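Local coordinates for heavy-metal chelation domain-containing protein (Pyrococcus horikoshii, PDB 3NPG) that is of unknown function but probably takes part in heavy-metal chelation, with a Rossmann-like domain forming part of its chain, at residues A[5-10]-A[84-89]; A[168-173]-A[181-186]. All coordinates share one frame; numbering follows the deposited sequence.

Contact 1: A[5-10]-A[84-89]; sequences MLLSRI and LGVAAI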
HETATM    1  N   MSE A   5     -14.041  12.125  20.509  1.00 29.67           N
HETATM    2  CA  MSE A   5     -13.157  12.866  19.617  1.00 27.53           C
HETATM    3  C   MSE A   5     -13.190  14.341  19.899  1.00 30.92           C
HETATM    4  O   MSE A   5     -14.248  14.883  20.216  1.00 31.06           O
HETATM    5  CB  MSE A   5     -13.579  12.654  18.154  1.00 29.02           C
HETATM    6  CG  MSE A   5     -13.356  11.265  17.639  1.00 35.66           C
HETATM    7 SE   MSE A   5     -13.618  11.214  15.713  0.75 42.70          SE
HETATM    8  CE  MSE A   5     -11.947  11.885  15.173  1.00 38.89           C
ATOM      9  N   LEU A   6     -12.068  15.031  19.635  1.00 26.88           N
ATOM     10  CA  LEU A   6     -12.039  16.486  19.588  1.00 26.33           C
ATOM     11  C   LEU A   6     -12.947  16.947  18.426  1.00 30.50           C
ATOM     12  O   LEU A   6     -13.630  17.964  18.541  1.00 30.39           O
ATOM     13  CB  LEU A   6     -10.595  16.973  19.362  1.00 25.74           C
ATOM     14  CG  LEU A   6     -10.391  18.491  19.217  1.00 29.70           C
ATOM     15  CD1 LEU A   6     -10.841  19.225  20.454  1.00 29.98           C
ATOM     16  CD2 LEU A   6      -8.944  18.811  18.910  1.00 31.50           C
ATOM     17  N   LEU A   7     -13.010  16.133  17.346  1.00 26.57           N
ATOM     18  CA  LEU A   7     -13.843  16.394  16.168  1.00 26.01           C
ATOM     19  C   LEU A   7     -15.344  16.331  16.515  1.00 31.60           C
ATOM     20  O   LEU A   7     -16.154  16.971  15.850  1.00 31.90           O
ATOM     21  CB  LEU A   7     -13.499  15.378  15.064  1.00 25.40           C
ATOM     22  CG  LEU A   7     -13.815  15.774  13.632  1.00 29.00           C
ATOM     23  CD1 LEU A   7     -13.317  17.173  13.324  1.00 29.27           C
ATOM     24  CD2 LEU A   7     -13.223  14.788  12.673  1.00 29.71           C
ATOM     25  N   SER A   8     -15.701  15.586  17.580  1.00 28.91           N
ATOM     26  CA  SER A   8     -17.088  15.491  18.038  1.00 29.16           C
ATOM     27  C   SER A   8     -17.493  16.775  18.756  1.00 33.07           C
ATOM     28  O   SER A   8     -18.665  17.146  18.741  1.00 33.19           O
ATOM     29  CB  SER A   8     -17.257  14.298  18.964  1.00 33.31           C
ATOM     30  OG  SER A   8     -18.602  13.859  18.990  1.00 45.16           O
ATOM     31  N   ARG A   9     -16.518  17.463  19.374  1.00 29.76           N
ATOM     32  CA  ARG A   9     -16.765  18.724  20.077  1.00 29.71           C
ATOM     33  C   ARG A   9     -16.765  19.893  19.101  1.00 33.36           C
ATOM     34  O   ARG A   9     -17.539  20.840  19.275  1.00 34.25           O
ATOM     35  CB  ARG A   9     -15.732  18.938  21.195  1.00 28.32           C
ATOM     36  CG  ARG A   9     -15.771  17.844  22.268  1.00 36.59           C
ATOM     37  CD  ARG A   9     -14.907  18.171  23.478  1.00 43.43           C
ATOM     38  NE  ARG A   9     -13.473  18.076  23.188  1.00 47.69           N
ATOM     39  CZ  ARG A   9     -12.770  16.946  23.258  1.00 58.59           C
ATOM     40  NH1 ARG A   9     -13.369  15.801  23.569  1.00 41.42           N
ATOM     41  NH2 ARG A   9     -11.474  16.949  22.988  1.00 48.03           N
ATOM     42  N   ILE A  10     -15.918  19.814  18.041  1.00 28.14           N
ATOM     43  CA  ILE A  10     -15.845  20.848  16.997  1.00 26.78           C
ATOM     44  C   ILE A  10     -17.143  20.895  16.185  1.00 29.71           C
ATOM     45  O   ILE A  10     -17.652  21.982  15.911  1.00 29.81           O
ATOM     46  CB  ILE A  10     -14.582  20.660  16.091  1.00 28.82           C
ATOM     47  CG1 ILE A  10     -13.275  20.820  16.922  1.00 29.03           C
ATOM     48  CG2 ILE A  10     -14.603  21.638  14.895  1.00 28.93           C
ATOM     49  CD1 ILE A  10     -12.005  20.335  16.224  1.00 34.71           C
ATOM     50  N   LEU A  84     -16.322  14.593   4.333  1.00 23.16           N
ATOM     51  CA  LEU A  84     -17.412  15.497   3.917  1.00 23.18           C
ATOM     52  C   LEU A  84     -17.859  16.400   5.085  1.00 27.77           C
ATOM     53  O   LEU A  84     -18.215  17.563   4.868  1.00 27.50           O
ATOM     54  CB  LEU A  84     -18.608  14.695   3.371  1.00 23.40           C
ATOM     55  CG  LEU A  84     -18.492  14.224   1.914  1.00 27.71           C
ATOM     56  CD1 LEU A  84     -19.408  13.040   1.649  1.00 28.16           C
ATOM     57  CD2 LEU A  84     -18.793  15.359   0.938  1.00 29.15           C
ATOM     58  N   GLY A  85     -17.797  15.857   6.311  1.00 23.54           N
ATOM     59  CA  GLY A  85     -18.135  16.591   7.527  1.00 22.61           C
ATOM     60  C   GLY A  85     -17.125  17.670   7.874  1.00 24.89           C
ATOM     61  O   GLY A  85     -17.507  18.798   8.190  1.00 24.28           O
ATOM     62  N   VAL A  86     -15.825  17.327   7.812  1.00 20.56           N
ATOM     63  CA  VAL A  86     -14.734  18.282   8.058  1.00 19.54           C
ATOM     64  C   VAL A  86     -14.724  19.385   6.976  1.00 22.66           C
ATOM     65  O   VAL A  86     -14.586  20.562   7.306  1.00 21.71           O
ATOM     66  CB  VAL A  86     -13.362  17.565   8.178  1.00 23.10           C
ATOM     67  CG1 VAL A  86     -12.212  18.565   8.201  1.00 22.52           C
ATOM     68  CG2 VAL A  86     -13.323  16.667   9.413  1.00 23.13           C
ATOM     69  N   ALA A  87     -14.951  19.005   5.691  1.00 19.73           N
ATOM     70  CA  ALA A  87     -15.047  19.976   4.587  1.00 19.60           C
ATOM     71  C   ALA A  87     -16.215  20.939   4.815  1.00 24.17           C
ATOM     72  O   ALA A  87     -16.102  22.123   4.507  1.00 23.60           O
ATOM     73  CB  ALA A  87     -15.216  19.253   3.260  1.00 20.33           C
ATOM     74  N   ALA A  88     -17.319  20.436   5.410  1.00 22.43           N
ATOM     75  CA  ALA A  88     -18.492  21.251   5.744  1.00 22.57           C
ATOM     76  C   ALA A  88     -18.206  22.171   6.933  1.00 26.58           C
ATOM     77  O   ALA A  88     -18.649  23.318   6.932  1.00 27.52           O
ATOM     78  CB  ALA A  88     -19.683  20.359   6.045  1.00 23.60           C
ATOM     79  N   ILE A  89     -17.459  21.669   7.955  1.00 22.56           N
ATOM     80  CA  ILE A  89     -17.051  22.490   9.113  1.00 22.76           C
ATOM     81  C   ILE A  89     -16.152  23.634   8.630  1.00 25.45           C
ATOM     82  O   ILE A  89     -16.329  24.778   9.049  1.00 25.89           O
ATOM     83  CB  ILE A  89     -16.348  21.622  10.214  1.00 26.34           C
ATOM     84  CG1 ILE A  89     -17.335  20.633  10.855  1.00 26.99           C
ATOM     85  CG2 ILE A  89     -15.683  22.515  11.290  1.00 28.11           C
ATOM     86  CD1 ILE A  89     -16.690  19.584  11.727  1.00 32.78           C
TER
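No flat group enters the interface where L7 and I10 meet V86 and I89; the guanidinium of R9 instead lays one face over the backbone of the preceding turn, with M5 O 3.6 Å above its plane and L6 CA on that same face, both offset toward the rim. What joins helix 6-17 to helix 79-96 here is branched aliphatic carbon alone. The axes of the short segments come no closer than 11.6 Å and are inclined at 45°, so the side chains meet through their methyl groups. L7 has CG anti to its backbone N (chi1 -157°), which brings its fork nearer to the other helix: L7 CD2 lies 3.8 Å from V86 CG2, and CD1 of the same leucine reaches that methyl almost as closely. The two side chains cross at about a right angle. A turn further on, I10 and I89 also cross roughly perpendicularly, I10 CG2 to I89 CG2 at 3.9 Å. I175 of helix 174-177 packs on both L7 and V86, while I71 of helix 67-72 touches I89. All four contact residues are buried and no hydrogen bond spans the pair, which implies that at this crossing shape and exclusion of water, rather than directional bonds, probably hold the two segments together.

Contact 2: A[168-173]-A[181-186]; sequences IIASAS and DMILDR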
ATOM      1  N   ILE A 168       5.793  21.065  16.965  1.00 25.97           N
ATOM      2  CA  ILE A 168       5.075  20.089  16.136  1.00 25.47           C
ATOM      3  C   ILE A 168       4.426  20.765  14.933  1.00 29.84           C
ATOM      4  O   ILE A 168       3.672  21.729  15.098  1.00 28.95           O
ATOM      5  CB  ILE A 168       4.030  19.290  16.981  1.00 28.57           C
ATOM      6  CG1 ILE A 168       4.725  18.422  18.048  1.00 29.59           C
ATOM      7  CG2 ILE A 168       3.121  18.433  16.077  1.00 28.38           C
ATOM      8  CD1 ILE A 168       3.843  17.971  19.122  1.00 35.79           C
ATOM      9  N   ILE A 169       4.716  20.257  13.715  1.00 26.50           N
ATOM     10  CA  ILE A 169       4.058  20.718  12.489  1.00 25.88           C
ATOM     11  C   ILE A 169       3.270  19.554  11.919  1.00 29.76           C
ATOM     12  O   ILE A 169       3.848  18.674  11.271  1.00 30.20           O
ATOM     13  CB  ILE A 169       5.065  21.326  11.458  1.00 28.89           C
ATOM     14  CG1 ILE A 169       5.877  22.476  12.082  1.00 30.02           C
ATOM     15  CG2 ILE A 169       4.341  21.791  10.191  1.00 28.31           C
ATOM     16  CD1 ILE A 169       6.937  22.995  11.200  1.00 40.04           C
ATOM     17  N   ALA A 170       1.973  19.466  12.283  1.00 25.52           N
ATOM     18  CA  ALA A 170       1.115  18.352  11.878  1.00 24.58           C
ATOM     19  C   ALA A 170       0.248  18.726  10.708  1.00 28.14           C
ATOM     20  O   ALA A 170      -0.446  19.749  10.754  1.00 28.28           O
ATOM     21  CB  ALA A 170       0.247  17.903  13.048  1.00 25.12           C
ATOM     22  N   SER A 171       0.276  17.901   9.638  1.00 23.74           N
ATOM     23  CA  SER A 171      -0.575  18.102   8.472  1.00 22.98           C
ATOM     24  C   SER A 171      -2.022  18.141   8.922  1.00 27.98           C
ATOM     25  O   SER A 171      -2.435  17.310   9.737  1.00 28.05           O
ATOM     26  CB  SER A 171      -0.374  16.975   7.464  1.00 25.77           C
ATOM     27  OG  SER A 171      -1.235  17.120   6.346  1.00 33.64           O
ATOM     28  N   ALA A 172      -2.788  19.130   8.431  1.00 24.27           N
ATOM     29  CA  ALA A 172      -4.184  19.318   8.813  1.00 23.64           C
ATOM     30  C   ALA A 172      -5.056  18.081   8.510  1.00 27.25           C
ATOM     31  O   ALA A 172      -6.189  17.994   8.991  1.00 27.23           O
ATOM     32  CB  ALA A 172      -4.745  20.547   8.130  1.00 24.38           C
ATOM     33  N   SER A 173      -4.491  17.089   7.782  1.00 23.37           N
ATOM     34  CA  SER A 173      -5.171  15.832   7.479  1.00 22.89           C
ATOM     35  C   SER A 173      -5.318  14.965   8.738  1.00 26.38           C
ATOM     36  O   SER A 173      -6.050  13.980   8.718  1.00 26.46           O
ATOM     37  CB  SER A 173      -4.423  15.067   6.390  1.00 26.30           C
ATOM     38  OG  SER A 173      -3.115  14.712   6.807  1.00 37.10           O
ATOM     39  N   ASP A 181      -6.228  13.897  18.231  1.00 24.62           N
ATOM     40  CA  ASP A 181      -6.429  13.666  19.673  1.00 24.52           C
ATOM     41  C   ASP A 181      -5.196  13.044  20.331  1.00 26.99           C
ATOM     42  O   ASP A 181      -4.813  13.458  21.427  1.00 27.94           O
ATOM     43  CB  ASP A 181      -7.665  12.793  19.917  1.00 26.72           C
ATOM     44  CG  ASP A 181      -8.979  13.508  19.664  1.00 37.48           C
ATOM     45  OD1 ASP A 181      -9.273  13.811  18.488  1.00 37.33           O
ATOM     46  OD2 ASP A 181      -9.740  13.691  20.622  1.00 44.99           O
HETATM   47  N   MSE A 182      -4.560  12.066  19.650  1.00 21.84           N
HETATM   48  CA  MSE A 182      -3.348  11.399  20.145  1.00 21.57           C
HETATM   49  C   MSE A 182      -2.140  12.351  20.106  1.00 27.36           C
HETATM   50  O   MSE A 182      -1.408  12.453  21.096  1.00 28.29           O
HETATM   51  CB  MSE A 182      -3.064  10.118  19.323  1.00 23.27           C
HETATM   52  CG  MSE A 182      -1.829   9.328  19.803  1.00 29.85           C
HETATM   53 SE   MSE A 182      -0.165   9.921  18.983  0.75 36.74          SE
HETATM   54  CE  MSE A 182      -0.569   9.520  17.135  1.00 32.63           C
ATOM     55  N   ILE A 183      -1.941  13.055  18.962  1.00 23.78           N
ATOM     56  CA  ILE A 183      -0.833  14.000  18.772  1.00 23.57           C
ATOM     57  C   ILE A 183      -0.781  15.036  19.897  1.00 29.40           C
ATOM     58  O   ILE A 183       0.286  15.263  20.472  1.00 30.39           O
ATOM     59  CB  ILE A 183      -0.902  14.661  17.356  1.00 25.73           C
ATOM     60  CG1 ILE A 183      -0.591  13.624  16.252  1.00 25.46           C
ATOM     61  CG2 ILE A 183       0.041  15.888  17.258  1.00 25.94           C
ATOM     62  CD1 ILE A 183      -1.080  14.021  14.853  1.00 28.14           C
ATOM     63  N   LEU A 184      -1.940  15.620  20.250  1.00 26.09           N
ATOM     64  CA  LEU A 184      -2.022  16.621  21.320  1.00 26.01           C
ATOM     65  C   LEU A 184      -1.779  16.010  22.697  1.00 30.58           C
ATOM     66  O   LEU A 184      -1.108  16.619  23.524  1.00 31.06           O
ATOM     67  CB  LEU A 184      -3.373  17.355  21.279  1.00 25.78           C
ATOM     68  CG  LEU A 184      -3.618  18.223  20.036  1.00 29.64           C
ATOM     69  CD1 LEU A 184      -5.016  18.782  20.035  1.00 29.89           C
ATOM     70  CD2 LEU A 184      -2.596  19.350  19.942  1.00 31.77           C
ATOM     71  N   ASP A 185      -2.293  14.789  22.931  1.00 28.08           N
ATOM     72  CA  ASP A 185      -2.096  14.086  24.203  1.00 29.11           C
ATOM     73  C   ASP A 185      -0.612  13.761  24.433  1.00 33.02           C
ATOM     74  O   ASP A 185      -0.131  13.857  25.568  1.00 33.75           O
ATOM     75  CB  ASP A 185      -2.945  12.799  24.249  1.00 31.61           C
ATOM     76  CG  ASP A 185      -2.578  11.840  25.384  1.00 49.46           C
ATOM     77  OD1 ASP A 185      -2.549  12.288  26.557  1.00 52.17           O
ATOM     78  OD2 ASP A 185      -2.360  10.636  25.099  1.00 56.12           O
ATOM     79  N   ARG A 186       0.117  13.400  23.355  1.00 27.74           N
ATOM     80  CA  ARG A 186       1.531  13.033  23.458  1.00 26.99           C
ATOM     81  C   ARG A 186       2.468  14.238  23.355  1.00 30.97           C
ATOM     82  O   ARG A 186       3.661  14.108  23.623  1.00 31.26           O
ATOM     83  CB  ARG A 186       1.893  11.951  22.420  1.00 25.24           C
ATOM     84  CG  ARG A 186       1.100  10.640  22.595  1.00 27.54           C
ATOM     85  CD  ARG A 186       1.282  10.036  23.982  1.00 30.14           C
ATOM     86  NE  ARG A 186       2.617   9.462  24.161  1.00 32.02           N
ATOM     87  CZ  ARG A 186       3.098   9.044  25.331  1.00 40.04           C
ATOM     88  NH1 ARG A 186       2.367   9.151  26.434  1.00 20.32           N
ATOM     89  NH2 ARG A 186       4.316   8.525  25.407  1.00 26.64           N
TER
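Strand 168-171 packs against the helical segment 181-186, with A170 and I183 the facing pair, their CA atoms 8.4 Å apart. This is part of a beta-alpha-beta crossover of the Rossmann-like domain: the chain leaves strand 167-171, passes through helices 174-177 and 180-186, and returns as the parallel neighbour 192-196. The strand is hydrogen-bonded through its backbone on both flanks, I168 and A170 pairing with strand 192-196 and I169 with strand 118-122. Alternation along the strand sorts the side chains. I168 and A170 point toward helix 180-186, whereas I169 packs on V128 and L132 of helix 126-132.

A single helix residue, I183, reaches both of these strand residues with separate branches. Its CG2, anti to the backbone N, meets I168 CG2 at 4.2 Å, and the two isoleucine side chains are set at a slant to each other. The longer arm carries I183 CD1 up the strand to A170 CB, a looser approach of 4.5 Å. I122 of the adjoining strand touches all three residues and widens this buried apolar patch. Elsewhere on the helix, M182 packs against Y159 of the third subunit, and R186 makes a cation-pi contact with Y159 of its own chain. Past A170, S171 OG and S173 OG are hydrogen-bonded at 3.1 Å.

Overall arrangement
Contacts 1 and 2 follow one another along the chain, with centres 15 Å apart, and they meet directly where the start of helix 6-17 comes up to helix 180-186. There L6 N and D181 OD2, 2.9 Å apart, probably form a hydrogen bond, and L6 CD2 packs on L184 CD1 at 4.1 Å. The residues on the facing sides of contact 1 and contact 2 are apolar, but this junction between them is partly polar. Helix 174-177, which lies between the two segments of contact 2, reaches contact 1 through I175. H160 of the third subunit packs on both M5 and D181, bringing a neighbouring chain to the same junction.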